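Local atomic coordinates of phosphoribosylaminoimidazole carboxylase (Treponema denticola, PDB entry 5C5D), a protein that catalyses the reversible carboxylation of 5-aminoimidazole ribonucleotide with carbon dioxide to give 4-carboxy-5-aminoimidazole ribonucleotide in purine biosynthesis. Residues 68-71 with 72-75. The protein carries 1 engineered substitution. Numbering follows the deposited sequence.
Sequences RSNA and LSGF
Asn-70 swings CG anti to its own nitrogen (chi1 176°), and Ser-73 sets OG beside its own N (chi1 -63°). These turns bring the amide of Asn-70 against both N and OG of Ser-73. Ser-73 N donates to Asn-70 OD1 at 3.0 Å, with an N-H...O angle of 168° but tilted from the carbonyl plane. This is a capping bond at the start of helix 72-79. On the other arm of the amide, Asn-70 ND2 donates to Ser-73 OG at 2.8 Å, with OG almost in the amide plane. ND2 is also hydrogen-bonded to Ser-102 OG, and Ser-73 OG is hydrogen-bonded to Thr-64 OG1 of strand 60-65. A water bridges the turn: it donates to Asn-70 O at 2.7 Å and accepts from Gly-74 N at 2.8 Å. The next i to i+4 position is a direct bond, Phe-75 N to Ala-71 O at 3.2 Å. Ala-71 packs on Ala-71 of a neighbouring subunit, and Ser-69 OG is hydrogen-bonded to Ser-101 O of that subunit. Bonds at both ends of the amide fix its rotation. Side chain and water together satisfy buried N-H groups of the first helical turn, beginning in the loop that carries the substrate-binding Ser-69.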
# COMPACT_ATOMS: atom_id res chain seq x y z
N ARG D 68 -13.22 1.78 12.22
CA ARG D 68 -12.84 2.96 11.46
C ARG D 68 -11.68 3.60 12.14
O ARG D 68 -10.79 2.89 12.60
CB ARG D 68 -14.05 3.87 11.30
CG ARG D 68 -15.12 3.14 10.55
CD ARG D 68 -16.27 4.05 10.16
NE ARG D 68 -17.12 3.36 9.21
CZ ARG D 68 -18.11 3.92 8.53
NH1 ARG D 68 -18.39 5.20 8.70
NH2 ARG D 68 -18.81 3.19 7.68
N SER D 69 -11.62 4.92 12.19
CA SER D 69 -10.54 5.58 12.89
C SER D 69 -10.74 5.43 14.40
O SER D 69 -11.69 5.97 14.98
CB SER D 69 -10.47 7.05 12.50
OG SER D 69 -9.41 7.71 13.18
N ASN D 70 -9.85 4.68 15.02
CA ASN D 70 -9.97 4.37 16.43
C ASN D 70 -9.45 5.49 17.32
O ASN D 70 -8.24 5.62 17.52
CB ASN D 70 -9.22 3.09 16.74
CG ASN D 70 -9.22 2.73 18.22
OD1 ASN D 70 -9.91 3.34 19.04
ND2 ASN D 70 -8.45 1.72 18.56
N ALA D 71 -10.37 6.29 17.84
CA ALA D 71 -10.04 7.31 18.83
C ALA D 71 -10.32 6.82 20.24
O ALA D 71 -9.82 7.39 21.20
CB ALA D 71 -10.83 8.57 18.56
N LEU D 72 -11.11 5.76 20.39
CA LEU D 72 -11.49 5.29 21.74
C LEU D 72 -10.31 4.77 22.54
O LEU D 72 -10.19 5.07 23.73
CB LEU D 72 -12.53 4.19 21.63
CG LEU D 72 -13.10 3.65 22.93
CD1 LEU D 72 -13.88 4.70 23.69
CD2 LEU D 72 -14.01 2.47 22.63
N SER D 73 -9.43 4.01 21.91
CA SER D 73 -8.38 3.36 22.67
C SER D 73 -7.46 4.43 23.31
O SER D 73 -7.14 4.33 24.49
CB SER D 73 -7.58 2.38 21.82
OG SER D 73 -8.43 1.32 21.37
N GLY D 74 -7.05 5.45 22.56
CA GLY D 74 -6.23 6.50 23.13
C GLY D 74 -6.95 7.33 24.17
O GLY D 74 -6.33 7.77 25.14
N PHE D 75 -8.24 7.58 23.98
CA PHE D 75 -9.03 8.35 24.93
C PHE D 75 -9.08 7.68 26.27
O PHE D 75 -8.81 8.28 27.30
CB PHE D 75 -10.42 8.52 24.37
CG PHE D 75 -11.33 9.34 25.22
CD1 PHE D 75 -11.25 10.72 25.21
CD2 PHE D 75 -12.26 8.74 26.04
CE1 PHE D 75 -12.09 11.48 26.00
CE2 PHE D 75 -13.11 9.50 26.84
CZ PHE D 75 -13.02 10.87 26.81
O HOH W 1 -6.93 5.31 19.81